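Local coordinates for protein cellulase CEL9M (Clostridium cellulolyticum, PDB 1IA6) that probably cleaves internal beta-1,4-glucosidic linkages of cellulose and related beta-glucans, as an endoglucanase of glycoside hydrolase family 9, at residues A[6-10]-A[423-427]; A[34-39]-A[131-135]; A[69-73]-A[254-259]; A[140-144]-A[198-202]; A[162-166]-A[178-184]. One frame throughout, in Å; residues are numbered along the deposited sequence.

In the fold
Starting at the N terminus, contact 1 opens on helix 6-15 and closes only at helix 413-429, so its loop takes in nearly the whole chain and the other four contacts nest inside it. Contact 2 ties the zinc-binding loop of 34-39 to 131-135. It crosses contact 3, which opens on helix 64-80, between the two segments of contact 2, and closes at 254-259, beside the calcium. Contact 4, between strand 143-145 and the loop of 198-202, nests inside contact 3, and contact 5, pairing helices 152-169 and 174-193, nests inside contact 4. Contacts 3 and 5 touch, Ala72 O lying 3.3 Å from Leu164 CD1, whereas contacts 1 and 4 sit on opposite sides of the chain's centre.

Contact 1. Residues A[6-10]-A[423-427]; sequences YSTAL and LAGAI
An antiparallel helix pair brings the two ends of the chain together: Tyr6, Ala9 and Leu10 of helix 6-15 lie against Leu423, Ala426 and Ile427 of helix 413-429. Over these short segments the axes come within 9.2 Å and their N-to-C directions make an angle of 156°, with Tyr6 level with Ile427 and Leu10 level with Leu423. Ala426 sets its methyl over one face of the Tyr6 ring in a CH-pi contact, CB 4.2 Å from the centroid and displaced toward the rim. With CG anti to the carbonyl carbon (chi1 -58°), the ring stands over that methyl while Tyr6 CB rests on Ile427 CG1 at 3.8 Å. Catalytic modules of this family are built as an (alpha/alpha)6 barrel, and here the first and last helices of the modelled chain pack side by side, with Val337 and Leu341 of helix 327-341 also touching Tyr6. The phenol OH hydrogen-bonds to Asp338 of helix 327-341, which satisfies the polar end of a buried side chain. Leu423 spends one branch on the turn at Ala9, its CD1 lying 3.6 Å from Ala9 O. Leu10 and Leu423 run alongside each other, pointing opposite ways, with Leu10 CD1 reaching Leu423 CB at 4.1 Å. The Leu10 and Ile427 side chains meet nearly perpendicular, Leu10 CD2 pressing on Ile427 CD1 at 3.4 Å, a snug fit for two methyls.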
# COMPACT_ATOMS: atom_id res chain seq x y z
N TYR A 6 -12.48 -10.18 -12.81
CA TYR A 6 -11.71 -9.80 -11.62
C TYR A 6 -10.35 -10.50 -11.59
O TYR A 6 -9.40 -9.98 -11.02
CB TYR A 6 -12.48 -10.15 -10.35
CG TYR A 6 -13.84 -9.49 -10.24
CD1 TYR A 6 -13.96 -8.10 -10.16
CD2 TYR A 6 -15.00 -10.25 -10.23
CE1 TYR A 6 -15.21 -7.49 -10.08
CE2 TYR A 6 -16.25 -9.66 -10.14
CZ TYR A 6 -16.35 -8.28 -10.07
OH TYR A 6 -17.59 -7.69 -10.00
N SER A 7 -10.29 -11.68 -12.19
CA SER A 7 -9.06 -12.46 -12.23
C SER A 7 -7.93 -11.74 -12.96
O SER A 7 -6.81 -11.64 -12.45
CB SER A 7 -9.32 -13.81 -12.92
OG SER A 7 -8.15 -14.60 -12.95
N THR A 8 -8.22 -11.23 -14.15
CA THR A 8 -7.23 -10.52 -14.95
C THR A 8 -6.84 -9.20 -14.28
O THR A 8 -5.68 -8.80 -14.31
CB THR A 8 -7.75 -10.24 -16.37
OG1 THR A 8 -7.99 -11.49 -17.04
CG2 THR A 8 -6.72 -9.45 -17.18
N ALA A 9 -7.82 -8.53 -13.67
CA ALA A 9 -7.54 -7.27 -13.00
C ALA A 9 -6.58 -7.53 -11.84
O ALA A 9 -5.65 -6.75 -11.60
CB ALA A 9 -8.83 -6.65 -12.48
N LEU A 10 -6.80 -8.62 -11.11
CA LEU A 10 -5.93 -8.96 -9.99
C LEU A 10 -4.50 -9.16 -10.47
O LEU A 10 -3.57 -8.58 -9.91
CB LEU A 10 -6.42 -10.24 -9.29
CG LEU A 10 -5.53 -10.73 -8.14
CD1 LEU A 10 -5.44 -9.65 -7.06
CD2 LEU A 10 -6.10 -12.01 -7.57
N LEU A 423 -9.61 -6.65 -4.93
CA LEU A 423 -9.80 -7.56 -6.06
C LEU A 423 -9.71 -9.01 -5.59
O LEU A 423 -10.46 -9.87 -6.05
CB LEU A 423 -8.77 -7.28 -7.15
CG LEU A 423 -9.04 -6.01 -7.97
CD1 LEU A 423 -7.90 -5.74 -8.94
CD2 LEU A 423 -10.35 -6.17 -8.73
N ALA A 424 -8.80 -9.29 -4.67
CA ALA A 424 -8.66 -10.64 -4.14
C ALA A 424 -9.95 -11.01 -3.42
O ALA A 424 -10.44 -12.14 -3.52
CB ALA A 424 -7.47 -10.73 -3.18
N GLY A 425 -10.51 -10.04 -2.70
CA GLY A 425 -11.76 -10.28 -1.99
C GLY A 425 -12.93 -10.43 -2.95
O GLY A 425 -13.84 -11.23 -2.70
N ALA A 426 -12.92 -9.68 -4.04
CA ALA A 426 -13.99 -9.75 -5.02
C ALA A 426 -14.07 -11.14 -5.62
O ALA A 426 -15.15 -11.69 -5.83
CB ALA A 426 -13.77 -8.72 -6.13
N ILE A 427 -12.90 -11.72 -5.91
CA ILE A 427 -12.84 -13.05 -6.48
C ILE A 427 -13.49 -14.08 -5.55
O ILE A 427 -14.15 -15.01 -6.00
CB ILE A 427 -11.38 -13.45 -6.78
CG1 ILE A 427 -10.86 -12.60 -7.95
CG2 ILE A 427 -11.28 -14.93 -7.10
CD1 ILE A 427 -9.39 -12.78 -8.24

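Contact 2. Residues A[34-39]-A[131-135]; sequences WRGACH and APEEQ. With ZN (zinc ion), chain C.
Glu133 and Arg35 form a salt bridge beside the zinc site. Arg35 NE, on a side chain folded back at chi2 and chi3, donates almost straight to Glu133 OE2 at 2.6 Å, meeting its syn side with the oxygen in the guanidinium plane. The amide N of Gly36 reaches the anti side of the same OE2 at 2.8 Å, so OE2 is gripped from both its syn and anti sides. Zinc is bound by Cys38 SG and by His39 ND1 at 2.1 Å, with Cys22 and His55 completing the four protein ligands. On the far side of that imidazole, NE2 donates in its ring plane to Gln135 OE1 at 2.8 Å, a second-shell bond that, with the zinc at ND1, helps fix the ring's rotation. Water mediates twice: one bridges Trp34 O and Glu133 OE1, another accepts from the main-chain N of His39 and donates to Pro132 O and Gln135 O. Apolar contact centres on Pro132, whose CB lies 3.8 Å from His39 CE1 and whose CG sits over a face of the Arg35 guanidinium. Residues 34-39 are loop between helix 6-15 and strand 62-63; the other segment, with a 3-10 turn at 132-134, lies between helix 122-125 and strand 143-145, and Ala366 of helix 365-368 touches both Arg35 and Pro132.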
# COMPACT_ATOMS: atom_id res chain seq x y z
N TRP A 34 11.22 -2.52 -20.22
CA TRP A 34 11.76 -1.17 -20.15
C TRP A 34 12.32 -0.79 -18.78
O TRP A 34 12.75 0.35 -18.58
CB TRP A 34 10.71 -0.13 -20.59
CG TRP A 34 9.32 -0.40 -20.10
CD1 TRP A 34 8.40 -1.24 -20.67
CD2 TRP A 34 8.69 0.17 -18.95
NE1 TRP A 34 7.23 -1.21 -19.94
CE2 TRP A 34 7.38 -0.36 -18.88
CE3 TRP A 34 9.10 1.09 -17.97
CZ2 TRP A 34 6.48 -0.00 -17.87
CZ3 TRP A 34 8.21 1.44 -16.96
CH2 TRP A 34 6.91 0.89 -16.92
N ARG A 35 12.33 -1.73 -17.85
CA ARG A 35 12.88 -1.48 -16.52
C ARG A 35 14.20 -2.21 -16.35
O ARG A 35 14.35 -3.36 -16.79
CB ARG A 35 11.91 -1.92 -15.41
CG ARG A 35 10.75 -0.97 -15.13
CD ARG A 35 11.20 0.47 -14.93
NE ARG A 35 12.47 0.56 -14.21
CZ ARG A 35 12.63 0.37 -12.90
NH1 ARG A 35 11.59 0.07 -12.13
NH2 ARG A 35 13.84 0.45 -12.37
N GLY A 36 15.16 -1.55 -15.70
CA GLY A 36 16.46 -2.15 -15.47
C GLY A 36 17.04 -1.69 -14.14
O GLY A 36 16.35 -1.06 -13.34
N ALA A 37 18.31 -2.00 -13.91
CA ALA A 37 18.98 -1.61 -12.66
C ALA A 37 19.00 -0.10 -12.48
O ALA A 37 19.26 0.64 -13.42
CB ALA A 37 20.41 -2.16 -12.65
N CYS A 38 18.74 0.34 -11.25
CA CYS A 38 18.73 1.77 -10.94
C CYS A 38 19.20 2.02 -9.50
O CYS A 38 19.16 1.11 -8.67
CB CYS A 38 17.32 2.35 -11.13
SG CYS A 38 16.04 1.62 -10.07
N HIS A 39 19.63 3.25 -9.23
CA HIS A 39 20.08 3.66 -7.90
C HIS A 39 20.81 2.54 -7.18
O HIS A 39 20.47 2.16 -6.06
CB HIS A 39 18.86 4.12 -7.10
CG HIS A 39 17.99 5.08 -7.84
ND1 HIS A 39 16.78 4.71 -8.39
CD2 HIS A 39 18.16 6.38 -8.16
CE1 HIS A 39 16.25 5.75 -9.02
NE2 HIS A 39 17.07 6.77 -8.89
N ALA A 131 14.34 8.40 -17.08
CA ALA A 131 14.31 7.04 -16.56
C ALA A 131 15.11 6.91 -15.27
O ALA A 131 16.15 7.54 -15.11
CB ALA A 131 14.87 6.08 -17.61
N PRO A 132 14.63 6.09 -14.33
CA PRO A 132 15.36 5.93 -13.07
C PRO A 132 16.74 5.33 -13.30
O PRO A 132 17.67 5.58 -12.54
CB PRO A 132 14.45 5.01 -12.25
CG PRO A 132 13.71 4.23 -13.29
CD PRO A 132 13.39 5.29 -14.32
N GLU A 133 16.87 4.54 -14.37
CA GLU A 133 18.14 3.90 -14.70
C GLU A 133 19.23 4.91 -15.07
O GLU A 133 20.42 4.61 -14.96
CB GLU A 133 17.97 2.91 -15.86
CG GLU A 133 17.06 1.72 -15.57
CD GLU A 133 15.58 2.05 -15.69
OE1 GLU A 133 15.25 3.19 -16.08
OE2 GLU A 133 14.75 1.16 -15.40
N GLU A 134 18.82 6.09 -15.52
CA GLU A 134 19.78 7.12 -15.93
C GLU A 134 19.93 8.26 -14.93
O GLU A 134 20.61 9.25 -15.20
CB GLU A 134 19.39 7.68 -17.30
CG GLU A 134 19.22 6.61 -18.37
CD GLU A 134 18.86 7.19 -19.73
OE1 GLU A 134 17.88 7.96 -19.80
OE2 GLU A 134 19.55 6.87 -20.71
N GLN A 135 19.29 8.13 -13.76
CA GLN A 135 19.39 9.16 -12.73
C GLN A 135 20.63 8.83 -11.91
O GLN A 135 20.60 7.97 -11.03
CB GLN A 135 18.14 9.14 -11.86
CG GLN A 135 18.12 10.19 -10.77
CD GLN A 135 16.79 10.26 -10.06
OE1 GLN A 135 16.13 9.24 -9.85
NE2 GLN A 135 16.38 11.47 -9.68
ZN ZN C . 15.58 3.03 -8.29
O HOH W 1 12.74 2.85 -17.30
O HOH W 2 20.07 5.21 -11.30

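Contact 3. Residues A[69-73]-A[254-259]. With CA (calcium ion), chain B; SO4 (sulfate ion), chain E.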
# COMPACT_ATOMS: atom_id res chain seq x y z
N TYR A 69 3.42 0.64 4.78
CA TYR A 69 1.97 0.47 4.68
C TYR A 69 1.63 -0.44 3.50
O TYR A 69 0.86 -1.39 3.64
CB TYR A 69 1.31 1.84 4.45
CG TYR A 69 -0.12 1.76 3.96
CD1 TYR A 69 -1.17 1.56 4.85
CD2 TYR A 69 -0.42 1.86 2.60
CE1 TYR A 69 -2.49 1.47 4.40
CE2 TYR A 69 -1.74 1.77 2.14
CZ TYR A 69 -2.77 1.58 3.05
OH TYR A 69 -4.07 1.48 2.61
N SER A 70 2.22 -0.15 2.35
CA SER A 70 1.95 -0.94 1.15
C SER A 70 2.32 -2.40 1.33
O SER A 70 1.55 -3.29 0.97
CB SER A 70 2.71 -0.34 -0.04
OG SER A 70 2.18 0.94 -0.35
N ALA A 71 3.50 -2.65 1.91
CA ALA A 71 3.94 -4.02 2.15
C ALA A 71 3.00 -4.73 3.11
O ALA A 71 2.71 -5.92 2.96
CB ALA A 71 5.36 -4.03 2.71
N ALA A 72 2.51 -4.00 4.11
CA ALA A 72 1.60 -4.58 5.10
C ALA A 72 0.24 -4.91 4.51
O ALA A 72 -0.33 -5.96 4.82
CB ALA A 72 1.44 -3.64 6.29
N ILE A 73 -0.30 -4.02 3.69
CA ILE A 73 -1.61 -4.24 3.09
C ILE A 73 -1.58 -5.37 2.07
O ILE A 73 -2.53 -6.14 1.96
CB ILE A 73 -2.15 -2.95 2.43
CG1 ILE A 73 -2.30 -1.86 3.48
CG2 ILE A 73 -3.48 -3.23 1.72
CD1 ILE A 73 -2.98 -2.30 4.77
N MET A 254 -8.96 3.42 5.71
CA MET A 254 -7.62 2.88 5.78
C MET A 254 -6.71 3.54 4.75
O MET A 254 -7.03 3.59 3.56
CB MET A 254 -7.65 1.37 5.53
CG MET A 254 -6.28 0.74 5.34
SD MET A 254 -6.41 -1.04 5.09
CE MET A 254 -6.80 -1.12 3.36
N CYS A 255 -5.58 4.06 5.21
CA CYS A 255 -4.60 4.69 4.32
C CYS A 255 -3.27 4.76 5.05
O CYS A 255 -3.19 4.43 6.24
CB CYS A 255 -5.07 6.08 3.86
SG CYS A 255 -5.35 7.28 5.17
N TRP A 256 -2.23 5.20 4.36
CA TRP A 256 -0.90 5.24 4.97
C TRP A 256 -0.80 5.97 6.30
O TRP A 256 0.04 5.62 7.13
CB TRP A 256 0.13 5.82 3.98
CG TRP A 256 -0.16 7.19 3.48
CD1 TRP A 256 -0.83 7.53 2.34
CD2 TRP A 256 0.20 8.43 4.11
NE1 TRP A 256 -0.92 8.89 2.22
CE2 TRP A 256 -0.30 9.47 3.29
CE3 TRP A 256 0.88 8.76 5.29
CZ2 TRP A 256 -0.12 10.83 3.62
CZ3 TRP A 256 1.05 10.10 5.61
CH2 TRP A 256 0.55 11.12 4.78
N ASP A 257 -1.66 6.96 6.54
CA ASP A 257 -1.60 7.73 7.78
C ASP A 257 -2.61 7.30 8.85
O ASP A 257 -2.38 7.50 10.04
CB ASP A 257 -1.79 9.22 7.49
CG ASP A 257 -1.58 10.09 8.72
OD1 ASP A 257 -0.57 9.90 9.43
OD2 ASP A 257 -2.42 10.99 8.97
N ASP A 258 -3.72 6.72 8.41
CA ASP A 258 -4.78 6.31 9.34
C ASP A 258 -5.08 4.82 9.29
O ASP A 258 -5.69 4.33 8.34
CB ASP A 258 -6.04 7.13 9.04
CG ASP A 258 -7.22 6.77 9.93
OD1 ASP A 258 -7.02 6.09 10.96
OD2 ASP A 258 -8.35 7.18 9.60
N MET A 259 -4.65 4.10 10.32
CA MET A 259 -4.88 2.66 10.40
C MET A 259 -5.79 2.29 11.56
O MET A 259 -5.81 1.14 11.99
CB MET A 259 -3.54 1.92 10.53
CG MET A 259 -2.72 1.90 9.24
SD MET A 259 -3.55 0.98 7.93
CE MET A 259 -3.14 -0.70 8.41
CA CA B . -0.92 6.45 11.69
S SO4 E . -1.52 11.39 -0.71
O1 SO4 E . -0.56 11.85 -1.75
O2 SO4 E . -1.36 9.94 -0.52
O3 SO4 E . -2.89 11.69 -1.16
O4 SO4 E . -1.24 12.11 0.55
O HOH W 3 -0.73 5.09 9.69
O HOH W 4 0.74 7.63 10.45
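Tyr69 swings its CG opposite the backbone N (chi1 164°), which carries the ring off helix 64-80 and lays it flat on the backbone of Cys255 and Trp256. Met259, bent at chi2 and chi3 (-65° and -80°), curls its sulfur back to the same ring. The result is a buried helix-to-loop contact in the alpha-helical barrel of this family, with a Met-aromatic interaction and a calcium site on the loop side. Against one face of the phenol, Cys255 C lies 3.4 Å from Tyr69 CE1 and Trp256 CA is 3.7 Å from Tyr69 CD1. The opposite face is taken by Ile73 CG1, one turn on in the same helix, so the ring is sandwiched. Two methionines come to its edge: Met259 SD sits in the ring plane, 5.0 Å from the centroid, and Met254 CG lies 3.6 Å from Tyr69 OH. Ile73 CD1 meets both methionines tip to tip, 3.7 Å from Met254 SD and 4.0 Å from Met259 CE. Met315 of helix 306-323 touches Ile73 and Met254 as well. Behind this apolar layer, Asp257 binds the calcium through its main-chain O, with Ser208, Asp211 and Asp212 among the other ligands, while Trp256 O accepts from one of the metal's waters. The Trp256 indole itself leads away from the helix, and its NE1 donates to O2 of a sulfate, probably a crystallisation additive, at 3.0 Å.

Contact 4. Residues A[140-144]-A[198-202]; sequences PSLYK and GNGQS
Tyr143, Asn199 and Gln201 make up most of this surface contact, in which a residue of strand 143-145 leans on the loop that follows helix 174-193. Tyr143 gives the largest share. Its ring takes the CB of Asn199 squarely on one face: the carbon lies 3.5 Å from the centroid and only 5° off the ring normal, a well-centred CH-pi contact. Leu142, the preceding residue, brings its CG over the centre of the opposite face, so the ring is held between its own neighbour and the loop. Asn199 points its CB straight at the ring, and a chi1 of -60° turns the amide away from its own carbonyl carbon and across toward one side, where ND2 comes 3.8 Å from Tyr143 CD1. The amide plane is turned 39° from that of the ring, too much for a parallel stack. Gln201 works at the rim instead. Its CG lies in the ring plane, 3.4 Å from Tyr143 OH, and farther out its CD rests 4.0 Å from Leu142 CD2. The far amide of Gln201 is engaged with Glu121, Gln118 and Gly122, on or just beyond strand 115-119, which pairs with strand 143-145 in the small antiparallel sheet. A water accepts from Gln201 N at 2.7 Å and has a long, weak link to Tyr143 OH. Across the two segments the direct contact is therefore chiefly van der Waals and CH-pi, while the Gln201 amide is satisfied by those three outside residues and its backbone N by the water.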
# COMPACT_ATOMS: atom_id res chain seq x y z
N PRO A 140 20.72 10.79 -0.73
CA PRO A 140 21.00 10.75 0.70
C PRO A 140 20.11 9.78 1.46
O PRO A 140 18.93 9.62 1.14
CB PRO A 140 20.75 12.18 1.13
CG PRO A 140 19.58 12.58 0.27
CD PRO A 140 19.98 12.02 -1.09
N SER A 141 20.68 9.10 2.45
CA SER A 141 19.92 8.21 3.31
C SER A 141 19.48 9.24 4.34
O SER A 141 20.05 9.37 5.42
CB SER A 141 20.84 7.16 3.92
OG SER A 141 21.49 6.42 2.89
N LEU A 142 18.46 10.00 3.95
CA LEU A 142 17.94 11.12 4.73
C LEU A 142 17.47 10.91 6.17
O LEU A 142 17.83 11.69 7.05
CB LEU A 142 16.84 11.81 3.93
CG LEU A 142 16.58 13.28 4.29
CD1 LEU A 142 17.87 14.08 4.11
CD2 LEU A 142 15.48 13.83 3.40
N TYR A 143 16.66 9.89 6.41
CA TYR A 143 16.14 9.65 7.75
C TYR A 143 16.36 8.23 8.27
O TYR A 143 16.38 7.26 7.51
CB TYR A 143 14.64 9.94 7.81
CG TYR A 143 14.23 11.34 7.38
CD1 TYR A 143 14.67 12.46 8.08
CD2 TYR A 143 13.38 11.53 6.29
CE1 TYR A 143 14.26 13.74 7.71
CE2 TYR A 143 12.96 12.80 5.91
CZ TYR A 143 13.41 13.90 6.62
OH TYR A 143 13.01 15.17 6.26
N LYS A 144 16.50 8.12 9.58
CA LYS A 144 16.67 6.84 10.23
C LYS A 144 16.08 6.94 11.63
O LYS A 144 16.06 8.02 12.23
CB LYS A 144 18.16 6.47 10.33
CG LYS A 144 18.95 7.32 11.30
CD LYS A 144 20.37 6.79 11.46
CE LYS A 144 21.18 7.66 12.40
NZ LYS A 144 22.58 7.17 12.51
N GLY A 198 7.26 9.37 12.44
CA GLY A 198 8.49 9.50 11.68
C GLY A 198 8.44 10.69 10.74
O GLY A 198 7.42 11.37 10.65
N ASN A 199 9.54 10.94 10.04
CA ASN A 199 9.63 12.06 9.11
C ASN A 199 9.35 11.64 7.67
O ASN A 199 9.81 10.60 7.21
CB ASN A 199 11.02 12.69 9.17
CG ASN A 199 11.36 13.23 10.55
OD1 ASN A 199 10.69 14.12 11.06
ND2 ASN A 199 12.42 12.68 11.16
N GLY A 200 8.60 12.47 6.95
CA GLY A 200 8.28 12.19 5.56
C GLY A 200 8.32 13.48 4.75
O GLY A 200 7.70 13.57 3.69
N GLN A 201 9.07 14.46 5.25
CA GLN A 201 9.17 15.76 4.61
C GLN A 201 7.75 16.31 4.47
O GLN A 201 6.88 15.98 5.28
CB GLN A 201 9.84 15.63 3.24
CG GLN A 201 11.28 15.09 3.32
CD GLN A 201 12.04 15.26 2.01
OE1 GLN A 201 11.99 14.39 1.13
NE2 GLN A 201 12.75 16.37 1.88
N SER A 202 7.50 17.15 3.47
CA SER A 202 6.16 17.70 3.31
C SER A 202 5.29 16.79 2.45
O SER A 202 4.11 17.05 2.25
CB SER A 202 6.24 19.09 2.68
OG SER A 202 6.79 19.02 1.37
O HOH W 5 9.88 15.22 7.73

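Contact 5. Residues A[162-166]-A[178-184]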
# COMPACT_ATOMS: atom_id res chain seq x y z
N LEU A 162 6.51 -7.33 8.08
CA LEU A 162 7.45 -8.42 8.33
C LEU A 162 6.78 -9.60 9.04
O LEU A 162 7.10 -10.76 8.75
CB LEU A 162 8.64 -7.92 9.15
CG LEU A 162 9.62 -7.02 8.39
CD1 LEU A 162 10.59 -6.36 9.36
CD2 LEU A 162 10.36 -7.85 7.34
N THR A 163 5.87 -9.32 9.95
CA THR A 163 5.16 -10.38 10.66
C THR A 163 4.25 -11.11 9.67
O THR A 163 4.13 -12.33 9.70
CB THR A 163 4.30 -9.83 11.80
OG1 THR A 163 5.15 -9.15 12.74
CG2 THR A 163 3.56 -10.97 12.52
N LEU A 164 3.61 -10.35 8.79
CA LEU A 164 2.73 -10.96 7.80
C LEU A 164 3.56 -11.83 6.86
O LEU A 164 3.09 -12.87 6.40
CB LEU A 164 1.96 -9.89 7.03
CG LEU A 164 0.70 -9.45 7.79
CD1 LEU A 164 0.21 -8.09 7.30
CD2 LEU A 164 -0.37 -10.52 7.60
N MET A 165 4.79 -11.42 6.58
CA MET A 165 5.64 -12.22 5.70
C MET A 165 5.96 -13.54 6.42
O MET A 165 5.97 -14.61 5.80
CB MET A 165 6.93 -11.49 5.35
CG MET A 165 7.75 -12.21 4.28
SD MET A 165 6.78 -12.48 2.77
CE MET A 165 8.07 -12.75 1.56
N TYR A 166 6.21 -13.47 7.72
CA TYR A 166 6.49 -14.68 8.49
C TYR A 166 5.29 -15.62 8.33
O TYR A 166 5.45 -16.80 8.04
CB TYR A 166 6.69 -14.36 9.97
CG TYR A 166 6.51 -15.55 10.89
CD1 TYR A 166 7.48 -16.55 10.97
CD2 TYR A 166 5.35 -15.69 11.66
CE1 TYR A 166 7.29 -17.68 11.79
CE2 TYR A 166 5.16 -16.81 12.48
CZ TYR A 166 6.13 -17.80 12.54
OH TYR A 166 5.95 -18.91 13.32
N THR A 178 11.41 -16.71 9.87
CA THR A 178 11.77 -16.41 11.25
C THR A 178 12.65 -15.17 11.33
O THR A 178 12.57 -14.41 12.29
CB THR A 178 12.48 -17.62 11.90
OG1 THR A 178 11.55 -18.71 11.99
CG2 THR A 178 12.98 -17.27 13.30
N LYS A 179 13.49 -14.97 10.32
CA LYS A 179 14.34 -13.79 10.28
C LYS A 179 13.42 -12.56 10.23
O LYS A 179 13.68 -11.54 10.86
CB LYS A 179 15.25 -13.82 9.05
CG LYS A 179 16.16 -12.62 8.92
CD LYS A 179 17.14 -12.76 7.76
CE LYS A 179 18.29 -13.71 8.10
NZ LYS A 179 17.84 -15.10 8.35
N CYS A 180 12.33 -12.68 9.47
CA CYS A 180 11.37 -11.59 9.36
C CYS A 180 10.68 -11.32 10.69
O CYS A 180 10.53 -10.17 11.09
CB CYS A 180 10.32 -11.90 8.30
SG CYS A 180 10.94 -11.74 6.61
N LEU A 181 10.26 -12.38 11.38
CA LEU A 181 9.58 -12.23 12.66
C LEU A 181 10.52 -11.62 13.71
O LEU A 181 10.10 -10.76 14.49
CB LEU A 181 9.06 -13.58 13.17
CG LEU A 181 8.24 -13.54 14.47
CD1 LEU A 181 6.98 -12.70 14.26
CD2 LEU A 181 7.86 -14.96 14.89
N ASN A 182 11.77 -12.06 13.75
CA ASN A 182 12.71 -11.51 14.72
C ASN A 182 12.89 -10.01 14.48
O ASN A 182 12.94 -9.22 15.42
CB ASN A 182 14.06 -12.22 14.66
CG ASN A 182 14.00 -13.63 15.24
OD1 ASN A 182 13.17 -13.92 16.09
ND2 ASN A 182 14.90 -14.49 14.79
N ALA A 183 12.99 -9.62 13.21
CA ALA A 183 13.15 -8.20 12.89
C ALA A 183 11.88 -7.45 13.27
O ALA A 183 11.94 -6.34 13.79
CB ALA A 183 13.44 -8.02 11.40
N ALA A 184 10.73 -8.07 13.01
CA ALA A 184 9.44 -7.45 13.32
C ALA A 184 9.32 -7.16 14.82
O ALA A 184 8.79 -6.13 15.22
CB ALA A 184 8.31 -8.37 12.88
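Leu162 of helix 152-169 reaches straight into the side of helix 174-193. Its CB comes first, 3.5 Å from Cys180 O and 3.8 Å from Ala184 CB. Chi1 of -72° sends CG to the side remote from the residue's own C=O, and beyond it the branches divide: CD1 settles on Ala183 CB at 3.9 Å, CD2 on Cys180 SG at 4.0 Å. That sulfur also touches Met165 CG, and Cys180 CB approaches the main-chain O of Leu162. These are successive helices joined by a short connection, forming an antiparallel hairpin within the helical barrel; the axes of the short segments pass 7.7 Å apart at an angle of 152°, a close approach made across the small side chains of Cys180 and Ala184. One turn from Leu162, Tyr166 accepts Leu181 CD2 over the centre of one ring face, 3.9 Å from the centroid. Thr163 lays OG1 3.3 Å from Ala184 CB, yet hydrogen-bonds back to Ser159 O in its own helix. Ala223 of helix 210-224 also touches Thr163 and Tyr166. Cohesion between the two segments thus rests on shape and apolar contact, including a CH-pi interaction, with Thr163 OG1 satisfied within its own helix.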